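Local structure of gamma-glutamyltransferase 1 Threonine peptidase. MEROPS family T03 (Pseudomonas nitroreducens, 7D9E) at residues L303-I306 with E307-V310; F62-A65 with V66-P69; Q169-Q172 with D173-L177. The protein probably transfers the gamma-glutamyl group of glutamine and related donors to an acceptor amine or to water, as gamma-glutamyltranspeptidases do. All coordinates share one frame; numbering follows the deposited sequence.

Interaction 1 (L303-I306 with E307-V310); sequences LSEI and EKRV
Arg309 reaches back one helical turn to hold Glu305 by both its carboxylate and its backbone. Its CB rests 3.7 Å from Ile306 O. The bend at CB-CG (chi2 81°) then turns the chain back, and CD passes 3.3 Å from Glu305 O. At the tip, NH1 donates to two oxygens of Glu305, to the backbone O at 3.0 Å and, as a salt bridge, to OE1 at the same distance. Both acceptors lie in the guanidinium plane, but the carboxylate is turned 70° from it, and NH1 meets OE1 from above the carboxylate plane. Arginine suits a buried position because its other nitrogens have partners: NE meets Glu343 in a salt bridge and NH2 bonds Ser350, whose OG also bonds Glu305 OE1.

The second carboxylate oxygen serves Lys308 through a water, 2.8 Å from Glu305 OE2 and equally far from Lys308 NZ, while NZ forms a salt bridge with Asp132 of the second chain. On the apolar side, Ile306 CG2 lies 4.4 Å from Val310 CG2, and both residues pack on helix 271-284. This is the i to i+4 salt bridge of an alpha-helix, on a buried turn of helix 297-317 at the interface with the second chain.

Interaction 2 (F62-A65 with V66-P69); sequences FTLA and VTYP
Thr63 and Thr67, one turn apart, meet chiefly through the carbonyl of Thr63, which accepts two backbone bonds. Thr67 N comes to Thr63 O in the carbonyl plane at 2.9 Å, the usual alpha-helical bond, whereas Val66 N reaches the same oxygen from above that plane, 57° out of it. Val66 N is also within 3.5 Å of Phe62 O, but that bond is weak: the final turn is tightening. Next, Tyr68 N donates to Leu64 O at 2.8 Å. The side chains of Leu64 and Tyr68 lie side by side, pointing the same way, with Leu64 CD2 4.1 Å from Tyr68 CB; Tyr68 touches with its CB, while the ring leads away from residues 62-65.

The threonine side chains come next. Thr67 OG1 sits between its backbone N and carbonyl carbon (chi1 68°), which brings it within 3.7 Å of Leu64 CD2. It bonds Asp36, while Thr63 OG1 bonds Ala59 O, the carbonyl one turn back, a common way for threonine to satisfy its hydroxyl inside a helix.

Farther out, Phe62 and Val66 give the apolar surface that packs on helices 146-159 and 200-212, while Leu64 touches Tyr18 of the second chain. Val66 O accepts from Gln199 NE2. Tyr68 is the first residue to leave helical angles, and Pro69 follows with no N-H to offer Ala65 O. An i to i+3 bond beside the i to i+4 bond, and a proline just after the last helical residues, are common features of a helix C-terminus, here that of helix 53-67.

Interaction 3 (Q169-Q172 with D173-L177); sequences QYRQ and DAIAL
Over one face of the Arg171 guanidinium lies the methyl tip of Ile175, whose CD1 is 3.3 Å from NE. At its edge, two N-H groups from one side of the guanidinium converge on a single amide oxygen: Gln172 OE1 accepts from Arg171 NE at 3.0 Å and NH2 at 2.8 Å. NE approaches almost in line with the C=O (171°), NH2 more from the side. Gln172 OE1 also lies 3.6 Å from Ile175 CD1, so one methyl is packed against both polar groups. The arginine reaches this spot because its CG is anti to the backbone N (chi1 -163°) and its chain then bends at chi3.

The second flat pair is looser. Asp173 OD2 stands at the edge of the Tyr170 ring, near its plane, 3.9 Å from CD1; the two side chains run side by side, ring and carboxylate planes 50° apart. The backbone keeps regular alpha-helical bonds, such as Ile175 N to Arg171 O at 2.9 Å. Ala174, with only a methyl, packs on Asp23 of the second chain.

Helix 184-188 lies against helix 165-178 through Phe184, which packs on Arg171 and Ile175, and Arg171 NH1 bonds the carbonyls of Phe188 and Gly189.

How the interactions relate
From the N terminus the chain meets interaction 2 first, at the end of helix 53-67, then interaction 3 in helix 165-178 and finally interaction 1 in helix 297-317. Each closes only about one helical turn, and they follow in series, neither nesting nor crossing. Interactions 2 and 3 are neighbours, with centres 18 Å apart and nearest atoms about 6 Å: Gln167 of the later helix bonds Thr67 O, and Pro69 and Arg171 both pack on Met191 and on Phe24 of the second chain. Interaction 1 lies across the chain's centre from interaction 2, 35 Å between centres. All three have side chains against the second chain.

Interaction 1 (L303-I306 with E307-V310)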
loop_
_atom_site.group_PDB
_atom_site.type_symbol
_atom_site.label_atom_id
_atom_site.label_comp_id
_atom_site.label_asym_id
_atom_site.label_seq_id
_atom_site.Cartn_x
_atom_site.Cartn_y
_atom_site.Cartn_z
ATOM N N LEU A 303 15.191 10.455 12.680
ATOM C CA LEU A 303 13.962 10.007 12.028
ATOM C C LEU A 303 12.984 9.450 13.053
ATOM O O LEU A 303 11.768 9.681 12.954
ATOM C CB LEU A 303 14.227 8.956 10.956
ATOM C CG LEU A 303 15.129 9.321 9.780
ATOM C CD1 LEU A 303 14.829 8.380 8.595
ATOM C CD2 LEU A 303 15.021 10.764 9.334
ATOM N N SER A 304 13.496 8.692 14.037
ATOM C CA SER A 304 12.634 8.098 15.052
ATOM C C SER A 304 11.935 9.169 15.876
ATOM O O SER A 304 10.757 9.020 16.215
ATOM C CB SER A 304 13.438 7.165 15.956
ATOM O OG SER A 304 14.054 6.121 15.192
ATOM N N GLU A 305 12.639 10.264 16.189
ATOM C CA GLU A 305 12.025 11.341 16.960
ATOM C C GLU A 305 10.896 11.988 16.174
ATOM O O GLU A 305 9.867 12.376 16.749
ATOM C CB GLU A 305 13.077 12.388 17.314
ATOM C CG GLU A 305 13.976 12.005 18.473
ATOM C CD GLU A 305 13.262 12.087 19.812
ATOM O OE1 GLU A 305 12.792 13.194 20.185
ATOM O OE2 GLU A 305 13.154 11.048 20.495
ATOM N N ILE A 306 11.074 12.126 14.859
ATOM C CA ILE A 306 10.004 12.655 14.026
ATOM C C ILE A 306 8.844 11.670 13.972
ATOM O O ILE A 306 7.676 12.049 14.134
ATOM C CB ILE A 306 10.531 12.997 12.621
ATOM C CG1 ILE A 306 11.727 13.948 12.702
ATOM C CG2 ILE A 306 9.415 13.625 11.811
ATOM C CD1 ILE A 306 12.345 14.254 11.355
ATOM N N GLU A 307 9.152 10.384 13.793
ATOM C CA GLU A 307 8.113 9.367 13.672
ATOM C C GLU A 307 7.273 9.259 14.938
ATOM O O GLU A 307 6.071 8.976 14.851
ATOM C CB GLU A 307 8.727 8.021 13.274
ATOM C CG GLU A 307 9.292 8.101 11.845
ATOM C CD GLU A 307 10.371 7.096 11.538
ATOM O OE1 GLU A 307 10.875 6.428 12.462
ATOM O OE2 GLU A 307 10.729 7.000 10.342
ATOM N N LYS A 308 7.863 9.533 16.106
ATOM C CA LYS A 308 7.094 9.517 17.344
ATOM C C LYS A 308 5.888 10.440 17.247
ATOM O O LYS A 308 4.773 10.077 17.649
ATOM C CB LYS A 308 7.975 9.957 18.511
ATOM C CG LYS A 308 8.806 8.827 19.137
ATOM C CD LYS A 308 9.652 9.394 20.257
ATOM C CE LYS A 308 9.994 8.366 21.335
ATOM N NZ LYS A 308 10.767 7.196 20.786
ATOM N N ARG A 309 6.107 11.661 16.737
ATOM C CA ARG A 309 5.043 12.659 16.699
ATOM C C ARG A 309 4.034 12.331 15.609
ATOM O O ARG A 309 2.827 12.520 15.795
ATOM C CB ARG A 309 5.647 14.049 16.486
ATOM C CG ARG A 309 6.128 14.720 17.766
ATOM C CD ARG A 309 7.503 14.194 18.155
ATOM N NE ARG A 309 7.879 14.627 19.497
ATOM C CZ ARG A 309 9.045 14.356 20.072
ATOM N NH1 ARG A 309 9.949 13.657 19.413
ATOM N NH2 ARG A 309 9.289 14.763 21.311
ATOM N N VAL A 310 4.508 11.837 14.472
ATOM C CA VAL A 310 3.636 11.435 13.373
ATOM C C VAL A 310 2.680 10.343 13.820
ATOM O O VAL A 310 1.471 10.390 13.547
ATOM C CB VAL A 310 4.492 10.989 12.174
ATOM C CG1 VAL A 310 3.628 10.342 11.097
ATOM C CG2 VAL A 310 5.250 12.159 11.625
HETATM O O HOH W 1 13.381 5.022 12.606
HETATM O O HOH W 2 12.886 8.479 19.433
#

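Interaction 2 (F62-A65 with V66-P69)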
loop_
_atom_site.group_PDB
_atom_site.type_symbol
_atom_site.label_atom_id
_atom_site.label_comp_id
_atom_site.label_asym_id
_atom_site.label_seq_id
_atom_site.Cartn_x
_atom_site.Cartn_y
_atom_site.Cartn_z
ATOM N N PHE A 62 -4.609 -6.321 -13.370
ATOM C CA PHE A 62 -5.258 -7.624 -13.515
ATOM C C PHE A 62 -4.231 -8.739 -13.641
ATOM O O PHE A 62 -4.453 -9.846 -13.131
ATOM C CB PHE A 62 -6.242 -7.622 -14.682
ATOM C CG PHE A 62 -7.551 -6.938 -14.379
ATOM C CD1 PHE A 62 -8.433 -7.470 -13.463
ATOM C CD2 PHE A 62 -7.892 -5.764 -15.031
ATOM C CE1 PHE A 62 -9.667 -6.846 -13.206
ATOM C CE2 PHE A 62 -9.117 -5.135 -14.783
ATOM C CZ PHE A 62 -9.982 -5.662 -13.853
ATOM N N THR A 63 -3.080 -8.464 -14.275
ATOM C CA THR A 63 -2.036 -9.487 -14.380
ATOM C C THR A 63 -1.549 -9.909 -13.004
ATOM O O THR A 63 -1.459 -11.108 -12.708
ATOM C CB THR A 63 -0.868 -8.985 -15.229
ATOM O OG1 THR A 63 -1.292 -8.883 -16.593
ATOM C CG2 THR A 63 0.291 -9.964 -15.191
ATOM N N LEU A 64 -1.264 -8.936 -12.134
ATOM C CA LEU A 64 -0.778 -9.266 -10.800
ATOM C C LEU A 64 -1.845 -9.921 -9.927
ATOM O O LEU A 64 -1.495 -10.631 -8.975
ATOM C CB LEU A 64 -0.219 -8.013 -10.137
ATOM C CG LEU A 64 0.973 -7.373 -10.850
ATOM C CD1 LEU A 64 1.312 -5.989 -10.274
ATOM C CD2 LEU A 64 2.185 -8.285 -10.773
ATOM N N ALA A 65 -3.132 -9.705 -10.226
ATOM C CA ALA A 65 -4.200 -10.429 -9.551
ATOM C C ALA A 65 -4.129 -11.922 -9.839
ATOM O O ALA A 65 -4.690 -12.726 -9.077
ATOM C CB ALA A 65 -5.542 -9.852 -9.985
ATOM N N VAL A 66 -3.435 -12.303 -10.912
ATOM C CA VAL A 66 -3.162 -13.692 -11.235
ATOM C C VAL A 66 -1.797 -14.131 -10.715
ATOM O O VAL A 66 -1.680 -15.156 -10.041
ATOM C CB VAL A 66 -3.266 -13.909 -12.759
ATOM C CG1 VAL A 66 -2.939 -15.356 -13.099
ATOM C CG2 VAL A 66 -4.642 -13.523 -13.272
ATOM N N THR A 67 -0.747 -13.369 -11.023
ATOM C CA THR A 67 0.619 -13.814 -10.785
ATOM C C THR A 67 1.162 -13.452 -9.415
ATOM O O THR A 67 2.201 -14.000 -9.034
ATOM C CB THR A 67 1.573 -13.273 -11.866
ATOM O OG1 THR A 67 1.693 -11.850 -11.733
ATOM C CG2 THR A 67 1.065 -13.633 -13.259
ATOM N N TYR A 68 0.486 -12.565 -8.664
ATOM C CA TYR A 68 1.133 -12.142 -7.433
ATOM C C TYR A 68 -0.083 -12.226 -6.439
ATOM O O TYR A 68 -0.415 -11.235 -5.781
ATOM C CB TYR A 68 1.528 -10.710 -7.564
ATOM C CG TYR A 68 2.634 -10.196 -6.660
ATOM C CD1 TYR A 68 3.939 -10.335 -7.079
ATOM C CD2 TYR A 68 2.431 -9.803 -5.366
ATOM C CE1 TYR A 68 4.994 -9.893 -6.327
ATOM C CE2 TYR A 68 3.508 -9.400 -4.563
ATOM C CZ TYR A 68 4.786 -9.464 -5.065
ATOM O OH TYR A 68 5.895 -9.097 -4.328
ATOM N N PRO A 69 -0.754 -13.383 -6.334
ATOM C CA PRO A 69 -2.015 -13.450 -5.560
ATOM C C PRO A 69 -1.868 -13.177 -4.065
ATOM O O PRO A 69 -2.894 -12.985 -3.371
ATOM C CB PRO A 69 -2.491 -14.894 -5.787
ATOM C CG PRO A 69 -1.253 -15.648 -6.139
ATOM C CD PRO A 69 -0.437 -14.670 -6.960
#

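Interaction 3 (Q169-Q172 with D173-L177)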
loop_
_atom_site.group_PDB
_atom_site.type_symbol
_atom_site.label_atom_id
_atom_site.label_comp_id
_atom_site.label_asym_id
_atom_site.label_seq_id
_atom_site.Cartn_x
_atom_site.Cartn_y
_atom_site.Cartn_z
ATOM N N GLN A 169 7.363 -18.816 0.249
ATOM C CA GLN A 169 7.558 -18.553 1.670
ATOM C C GLN A 169 6.394 -17.781 2.280
ATOM O O GLN A 169 5.965 -18.083 3.399
ATOM C CB GLN A 169 8.880 -17.823 1.896
ATOM C CG GLN A 169 10.091 -18.670 1.526
ATOM C CD GLN A 169 10.148 -19.990 2.296
ATOM O OE1 GLN A 169 9.914 -20.037 3.511
ATOM N NE2 GLN A 169 10.433 -21.067 1.582
ATOM N N TYR A 170 5.865 -16.775 1.571
ATOM C CA TYR A 170 4.664 -16.109 2.065
ATOM C C TYR A 170 3.488 -17.058 2.135
ATOM O O TYR A 170 2.678 -16.985 3.068
ATOM C CB TYR A 170 4.325 -14.896 1.206
ATOM C CG TYR A 170 5.443 -13.884 1.198
ATOM C CD1 TYR A 170 6.136 -13.589 2.366
ATOM C CD2 TYR A 170 5.806 -13.230 0.042
ATOM C CE1 TYR A 170 7.162 -12.669 2.379
ATOM C CE2 TYR A 170 6.841 -12.299 0.045
ATOM C CZ TYR A 170 7.510 -12.028 1.216
ATOM O OH TYR A 170 8.535 -11.107 1.222
ATOM N N ARG A 171 3.367 -17.962 1.154
ATOM C CA ARG A 171 2.319 -18.972 1.205
ATOM C C ARG A 171 2.413 -19.804 2.476
ATOM O O ARG A 171 1.397 -20.071 3.129
ATOM C CB ARG A 171 2.369 -19.862 -0.041
ATOM C CG ARG A 171 1.074 -20.659 -0.269
ATOM C CD ARG A 171 1.287 -21.934 -1.028
ATOM N NE ARG A 171 1.886 -22.959 -0.190
ATOM C CZ ARG A 171 1.773 -24.264 -0.385
ATOM N NH1 ARG A 171 1.058 -24.721 -1.410
ATOM N NH2 ARG A 171 2.332 -25.122 0.460
ATOM N N GLN A 172 3.633 -20.196 2.870
ATOM C CA GLN A 172 3.804 -21.009 4.065
ATOM C C GLN A 172 3.407 -20.231 5.308
ATOM O O GLN A 172 2.823 -20.796 6.234
ATOM C CB GLN A 172 5.262 -21.476 4.176
ATOM C CG GLN A 172 5.711 -22.340 3.001
ATOM C CD GLN A 172 4.773 -23.496 2.768
ATOM O OE1 GLN A 172 3.832 -23.383 1.992
ATOM N NE2 GLN A 172 5.029 -24.617 3.429
ATOM N N ASP A 173 3.749 -18.944 5.350
ATOM C CA ASP A 173 3.340 -18.100 6.462
ATOM C C ASP A 173 1.823 -18.032 6.543
ATOM O O ASP A 173 1.243 -18.113 7.632
ATOM C CB ASP A 173 3.883 -16.683 6.265
ATOM C CG ASP A 173 5.398 -16.610 6.312
ATOM O OD1 ASP A 173 6.029 -17.445 6.988
ATOM O OD2 ASP A 173 5.954 -15.707 5.651
ATOM N N ALA A 174 1.163 -17.887 5.395
ATOM C CA ALA A 174 -0.291 -17.791 5.393
ATOM C C ALA A 174 -0.913 -19.102 5.845
ATOM O O ALA A 174 -1.878 -19.108 6.619
ATOM C CB ALA A 174 -0.789 -17.430 3.995
ATOM N N ILE A 175 -0.369 -20.225 5.378
ATOM C CA ILE A 175 -0.894 -21.526 5.783
ATOM C C ILE A 175 -0.788 -21.698 7.292
ATOM O O ILE A 175 -1.692 -22.243 7.935
ATOM C CB ILE A 175 -0.164 -22.644 5.027
ATOM C CG1 ILE A 175 -0.670 -22.703 3.595
ATOM C CG2 ILE A 175 -0.412 -23.968 5.703
ATOM C CD1 ILE A 175 0.274 -23.434 2.672
ATOM N N ALA A 176 0.310 -21.222 7.884
ATOM C CA ALA A 176 0.443 -21.288 9.336
ATOM C C ALA A 176 -0.657 -20.489 10.023
ATOM O O ALA A 176 -1.219 -20.926 11.035
ATOM C CB ALA A 176 1.825 -20.777 9.748
ATOM N N LEU A 177 -0.982 -19.317 9.483
ATOM C CA LEU A 177 -2.036 -18.495 10.071
ATOM C C LEU A 177 -3.414 -19.108 9.853
ATOM O O LEU A 177 -4.240 -19.122 10.773
ATOM C CB LEU A 177 -2.001 -17.094 9.457
ATOM C CG LEU A 177 -3.015 -16.088 9.996
ATOM C CD1 LEU A 177 -2.856 -15.888 11.495
ATOM C CD2 LEU A 177 -2.920 -14.762 9.256
#